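Local coordinates for protein aldose 1-epimerase (Escherichia coli, PDB 3NRE) that probably interconverts the alpha and beta anomers of aldose sugars, as an aldose 1-epimerase (mutarotase), at residues A[154-167]-A[183-197]. Residues are numbered along the deposited sequence; the frame is centred on the assembly and turned at random. Where two conformers were deposited one is given.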
loop_
_atom_site.group_PDB
_atom_site.type_symbol
_atom_site.label_atom_id
_atom_site.label_comp_id
_atom_site.label_asym_id
_atom_site.label_seq_id
_atom_site.Cartn_x
_atom_site.Cartn_y
_atom_site.Cartn_z
ATOM N N LEU A 154 -13.226 9.796 1.530
ATOM C CA LEU A 154 -13.156 10.987 0.668
ATOM C C LEU A 154 -14.371 11.846 0.802
ATOM O O LEU A 154 -15.490 11.360 0.677
ATOM C CB LEU A 154 -13.026 10.551 -0.803
ATOM C CG LEU A 154 -12.845 11.607 -1.883
ATOM C CD1 LEU A 154 -11.620 12.484 -1.609
ATOM C CD2 LEU A 154 -12.707 10.994 -3.299
ATOM N N SER A 155 -14.130 13.141 1.022
ATOM C CA SER A 155 -15.148 14.161 1.097
ATOM C C SER A 155 -14.841 15.215 0.038
ATOM O O SER A 155 -13.667 15.359 -0.339
ATOM C CB SER A 155 -15.109 14.780 2.506
ATOM O OG SER A 155 -15.615 16.085 2.517
ATOM N N PRO A 156 -15.874 15.989 -0.406
ATOM C CA PRO A 156 -15.623 17.120 -1.303
ATOM C C PRO A 156 -14.596 18.049 -0.694
ATOM O O PRO A 156 -13.916 18.750 -1.428
ATOM C CB PRO A 156 -16.980 17.824 -1.401
ATOM C CG PRO A 156 -17.973 16.796 -1.111
ATOM C CD PRO A 156 -17.315 15.783 -0.176
ATOM N N GLN A 157 -14.478 18.035 0.647
ATOM C CA GLN A 157 -13.575 18.992 1.335
ATOM C C GLN A 157 -12.163 18.398 1.524
ATOM O O GLN A 157 -11.268 19.136 1.889
ATOM C CB GLN A 157 -14.100 19.358 2.723
ATOM C CG GLN A 157 -15.605 19.570 2.785
ATOM C CD GLN A 157 -16.143 20.592 1.877
ATOM O OE1 GLN A 157 -15.441 21.513 1.442
ATOM N NE2 GLN A 157 -17.484 20.543 1.679
ATOM N N THR A 158 -11.983 17.105 1.365
ATOM C CA THR A 158 -10.640 16.467 1.547
ATOM C C THR A 158 -9.552 17.083 0.649
ATOM O O THR A 158 -9.813 17.440 -0.516
ATOM C CB THR A 158 -10.693 14.947 1.227
ATOM O OG1 THR A 158 -11.722 14.332 1.983
ATOM C CG2 THR A 158 -9.396 14.258 1.579
ATOM N N ARG A 159 -8.346 17.220 1.210
ATOM C CA ARG A 159 -7.179 17.722 0.482
ATOM C C ARG A 159 -5.975 16.872 0.895
ATOM O O ARG A 159 -5.901 16.422 2.017
ATOM C CB ARG A 159 -6.911 19.213 0.779
ATOM C CG ARG A 159 -8.119 20.152 0.384
ATOM C CD ARG A 159 -7.734 21.590 0.390
ATOM N NE ARG A 159 -6.924 21.947 1.558
ATOM C CZ ARG A 159 -6.190 23.063 1.646
ATOM N NH1 ARG A 159 -6.183 23.926 0.642
ATOM N NH2 ARG A 159 -5.467 23.314 2.743
ATOM N N ILE A 160 -5.073 16.613 -0.046
ATOM C CA ILE A 160 -3.820 15.918 0.257
ATOM C C ILE A 160 -2.609 16.715 -0.219
ATOM O O ILE A 160 -2.717 17.579 -1.104
ATOM C CB ILE A 160 -3.760 14.514 -0.402
ATOM C CG1 ILE A 160 -3.780 14.621 -1.924
ATOM C CG2 ILE A 160 -4.929 13.666 0.090
ATOM C CD1 ILE A 160 -3.441 13.273 -2.630
ATOM N N GLN A 161 -1.488 16.401 0.422
ATOM C CA GLN A 161 -0.206 17.031 0.125
ATOM C C GLN A 161 0.860 15.949 0.204
ATOM O O GLN A 161 0.955 15.231 1.187
ATOM C CB GLN A 161 0.131 18.142 1.095
ATOM C CG GLN A 161 1.396 18.913 0.686
ATOM C CD GLN A 161 1.759 20.006 1.676
ATOM O OE1 GLN A 161 1.211 20.067 2.790
ATOM N NE2 GLN A 161 2.675 20.868 1.287
ATOM N N ALA A 162 1.601 15.784 -0.883
ATOM C CA ALA A 162 2.594 14.723 -0.994
ATOM C C ALA A 162 3.593 15.135 -2.094
ATOM O O ALA A 162 3.256 15.167 -3.266
ATOM C CB ALA A 162 1.929 13.375 -1.367
ATOM N N GLN A 163 4.792 15.510 -1.688
ATOM C CA GLN A 163 5.843 15.957 -2.614
ATOM C C GLN A 163 6.008 15.050 -3.818
ATOM O O GLN A 163 5.986 13.849 -3.670
ATOM C CB GLN A 163 7.167 16.059 -1.846
ATOM C CG GLN A 163 8.397 16.371 -2.698
ATOM C CD GLN A 163 9.658 16.382 -1.840
ATOM O OE1 GLN A 163 9.816 17.248 -0.976
ATOM N NE2 GLN A 163 10.539 15.395 -2.049
ATOM N N ALA A 164 6.166 15.636 -5.007
ATOM C CA ALA A 164 6.385 14.886 -6.228
ATOM C C ALA A 164 7.090 15.748 -7.248
ATOM O O ALA A 164 6.794 16.940 -7.378
ATOM C CB ALA A 164 5.060 14.349 -6.813
ATOM N N SER A 165 8.045 15.147 -7.947
ATOM C CA SER A 165 8.789 15.854 -8.988
ATOM C C SER A 165 8.436 15.389 -10.385
ATOM O O SER A 165 9.065 15.854 -11.352
ATOM C CB SER A 165 10.300 15.679 -8.749
ATOM O OG SER A 165 10.659 14.324 -8.927
ATOM N N GLY A 166 7.497 14.427 -10.481
ATOM C CA GLY A 166 7.038 13.925 -11.740
ATOM C C GLY A 166 6.099 12.775 -11.533
ATOM O O GLY A 166 5.886 12.364 -10.407
ATOM N N TYR A 167 5.537 12.290 -12.624
ATOM C CA TYR A 167 4.586 11.180 -12.544
ATOM C C TYR A 167 4.610 10.342 -13.800
ATOM O O TYR A 167 5.154 10.741 -14.811
ATOM C CB TYR A 167 3.170 11.696 -12.283
ATOM C CG TYR A 167 2.390 12.180 -13.483
ATOM C CD1 TYR A 167 2.893 13.170 -14.313
ATOM C CD2 TYR A 167 1.146 11.671 -13.774
ATOM C CE1 TYR A 167 2.169 13.636 -15.410
ATOM C CE2 TYR A 167 0.427 12.109 -14.874
ATOM C CZ TYR A 167 0.930 13.089 -15.673
ATOM O OH TYR A 167 0.204 13.526 -16.753
ATOM N N LEU A 183 3.881 18.107 -13.763
ATOM C CA LEU A 183 2.648 17.600 -13.159
ATOM C C LEU A 183 1.467 18.447 -13.623
ATOM O O LEU A 183 1.517 19.672 -13.538
ATOM C CB LEU A 183 2.770 17.656 -11.634
ATOM C CG LEU A 183 3.866 16.814 -10.956
ATOM C CD1 LEU A 183 4.107 17.193 -9.500
ATOM C CD2 LEU A 183 3.559 15.317 -11.062
ATOM N N PRO A 184 0.393 17.827 -14.141
ATOM C CA PRO A 184 -0.767 18.705 -14.410
ATOM C C PRO A 184 -1.301 19.256 -13.090
ATOM O O PRO A 184 -1.121 18.601 -12.065
ATOM C CB PRO A 184 -1.802 17.762 -15.048
ATOM C CG PRO A 184 -1.341 16.436 -14.761
ATOM C CD PRO A 184 0.153 16.471 -14.623
ATOM N N GLN A 185 -1.942 20.427 -13.119
ATOM C CA GLN A 185 -2.356 21.104 -11.893
ATOM C C GLN A 185 -3.210 20.159 -11.045
ATOM O O GLN A 185 -2.987 20.067 -9.834
ATOM C CB GLN A 185 -3.092 22.441 -12.162
ATOM C CG GLN A 185 -3.493 23.236 -10.867
ATOM N N GLU A 186 -4.144 19.435 -11.676
ATOM C CA GLU A 186 -5.107 18.605 -10.932
ATOM C C GLU A 186 -4.415 17.430 -10.219
ATOM O O GLU A 186 -4.958 16.828 -9.281
ATOM C CB GLU A 186 -6.207 18.073 -11.886
ATOM C CG GLU A 186 -7.184 19.173 -12.403
ATOM N N LEU A 187 -3.231 17.059 -10.693
ATOM C CA LEU A 187 -2.449 15.947 -10.083
ATOM C C LEU A 187 -1.192 16.425 -9.336
ATOM O O LEU A 187 -0.273 15.653 -9.065
ATOM C CB LEU A 187 -2.022 14.938 -11.159
ATOM C CG LEU A 187 -3.155 14.194 -11.839
ATOM C CD1 LEU A 187 -2.646 13.320 -12.977
ATOM C CD2 LEU A 187 -3.902 13.388 -10.785
ATOM N N ASP A 188 -1.161 17.685 -8.977
ATOM C CA ASP A 188 -0.000 18.273 -8.301
ATOM C C ASP A 188 -0.317 18.485 -6.828
ATOM O O ASP A 188 -1.016 19.452 -6.455
ATOM C CB ASP A 188 0.382 19.624 -8.964
ATOM C CG ASP A 188 1.721 20.167 -8.463
ATOM O OD1 ASP A 188 2.143 19.770 -7.359
ATOM O OD2 ASP A 188 2.345 21.026 -9.158
ATOM N N PHE A 189 0.197 17.571 -5.992
ATOM C CA PHE A 189 -0.062 17.559 -4.568
ATOM C C PHE A 189 1.129 18.069 -3.770
ATOM O O PHE A 189 1.212 17.841 -2.562
ATOM C CB PHE A 189 -0.465 16.146 -4.109
ATOM C CG PHE A 189 -1.607 15.590 -4.901
ATOM C CD1 PHE A 189 -2.867 16.159 -4.794
ATOM C CD2 PHE A 189 -1.410 14.578 -5.818
ATOM C CE1 PHE A 189 -3.947 15.634 -5.580
ATOM C CE2 PHE A 189 -2.454 14.088 -6.607
ATOM C CZ PHE A 189 -3.725 14.632 -6.485
ATOM N N ASN A 190 2.044 18.797 -4.415
ATOM C CA ASN A 190 3.139 19.418 -3.641
ATOM C C ASN A 190 2.635 20.388 -2.563
ATOM O O ASN A 190 3.169 20.445 -1.459
ATOM C CB ASN A 190 4.149 20.112 -4.562
ATOM C CG ASN A 190 5.029 19.120 -5.298
ATOM O OD1 ASN A 190 6.007 18.612 -4.735
ATOM N ND2 ASN A 190 4.649 18.783 -6.534
ATOM N N GLN A 191 1.588 21.141 -2.902
ATOM C CA GLN A 191 0.811 21.953 -1.917
ATOM C C GLN A 191 -0.567 21.253 -1.769
ATOM O O GLN A 191 -1.027 20.602 -2.711
ATOM C CB GLN A 191 0.633 23.395 -2.413
ATOM C CG GLN A 191 1.926 24.278 -2.391
ATOM C CD GLN A 191 2.632 24.247 -1.025
ATOM O OE1 GLN A 191 3.734 23.701 -0.895
ATOM N NE2 GLN A 191 1.968 24.784 0.008
ATOM N N PRO A 192 -1.228 21.379 -0.601
ATOM C CA PRO A 192 -2.511 20.719 -0.416
ATOM C C PRO A 192 -3.480 20.948 -1.577
ATOM O O PRO A 192 -3.664 22.102 -2.001
ATOM C CB PRO A 192 -3.058 21.354 0.859
ATOM C CG PRO A 192 -1.853 21.869 1.576
ATOM C CD PRO A 192 -0.884 22.273 0.521
ATOM N N ALA A 193 -4.105 19.883 -2.076
ATOM C CA ALA A 193 -4.982 20.010 -3.230
ATOM C C ALA A 193 -6.119 19.001 -3.111
ATOM O O ALA A 193 -5.935 17.956 -2.542
ATOM C CB ALA A 193 -4.184 19.746 -4.514
ATOM N N PRO A 194 -7.281 19.301 -3.721
ATOM C CA PRO A 194 -8.372 18.306 -3.727
ATOM C C PRO A 194 -8.051 17.098 -4.600
ATOM O O PRO A 194 -7.195 17.199 -5.510
ATOM C CB PRO A 194 -9.558 19.086 -4.334
ATOM C CG PRO A 194 -8.901 20.185 -5.190
ATOM C CD PRO A 194 -7.630 20.547 -4.449
ATOM N N LEU A 195 -8.720 15.976 -4.345
ATOM C CA LEU A 195 -8.663 14.862 -5.280
ATOM C C LEU A 195 -9.535 15.212 -6.477
ATOM O O LEU A 195 -10.635 15.731 -6.319
ATOM C CB LEU A 195 -9.171 13.551 -4.669
ATOM C CG LEU A 195 -8.266 12.732 -3.729
ATOM C CD1 LEU A 195 -6.937 12.276 -4.364
ATOM C CD2 LEU A 195 -8.037 13.520 -2.387
ATOM N N PRO A 196 -9.059 14.899 -7.703
ATOM C CA PRO A 196 -9.933 14.989 -8.864
ATOM C C PRO A 196 -11.179 14.121 -8.685
ATOM O O PRO A 196 -11.091 13.046 -8.089
ATOM C CB PRO A 196 -9.079 14.377 -9.995
ATOM C CG PRO A 196 -7.654 14.416 -9.505
ATOM C CD PRO A 196 -7.690 14.460 -8.017
ATOM N N ARG A 197 -12.301 14.564 -9.238
ATOM C CA ARG A 197 -13.550 13.805 -9.228
ATOM C C ARG A 197 -13.707 13.054 -10.540
ATOM O O ARG A 197 -14.659 13.277 -11.303
ATOM C CB ARG A 197 -14.752 14.747 -8.994
ATOM C CG ARG A 197 -14.898 15.160 -7.526
ATOM C CD ARG A 197 -14.653 13.951 -6.648
ATOM N NE ARG A 197 -14.862 14.174 -5.213
ATOM C CZ ARG A 197 -13.939 14.639 -4.370
ATOM N NH1 ARG A 197 -12.732 14.989 -4.802
ATOM N NH2 ARG A 197 -14.230 14.778 -3.090
HETATM O O HOH W 1 -16.623 12.908 -2.161
HETATM O O HOH W 2 -11.307 16.291 -2.474
#
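Leu183 fits both branches against the turning chain of 154-167: CD1 lies 3.4 Å from Ala164 O, and CD2 rests on Gly166 and on Tyr167 CB. The Tyr167 ring is met obliquely by Pro184 CD and Leu187 CD1. Asp188 OD1 accepts from Asn190 N, closing an Asx turn, and from Asn190 ND2. The Phe189 ring takes Ile160 CD1 over the centre of one face, 3.7 Å from its centroid, a CH-pi contact. With CG1 between backbone N and carbonyl carbon (chi1 64°), Ile160 brings its long branch over this ring. Phe189 O accepts from Ala162 N at 2.7 Å.

Asn190 reads both polar backbone atoms of Ala164: OD1 accepts from Ala164 N, which stands above the carbonyl plane, while ND2 donates in plane to a lone pair of Ala164 O at 3.0 Å. Together with Asp188, these bonds hold the amide's rotation. Gln161, in the modelled conformer, runs beside Pro192 and gives NE2 to Asn190 O (2.8 Å). Pro192 CB sits 3.6 Å above the Arg159 guanidinium, which is salt-bridged to Glu214. Ile160 N and O both bond to Ala193, making the short, weakly bonded 193-194 the last strand of the antiparallel sheet beside 159-162, within the family's beta-sandwich. Leu195 packs on Leu154 and Ile160. The modelled Arg197 lays its guanidinium against Leu154 and donates weakly to Ser155 O.

Pro192 and Pro194 have no N-H to give, which limits the regular ladder to Ile160/Ala193; beyond it the Asn190 amide pairs with Ala164 and a water bridges Thr158 O and Leu195 N, while Ile160, Phe189 and Leu195 pack toward strands 232-237 and 250-256.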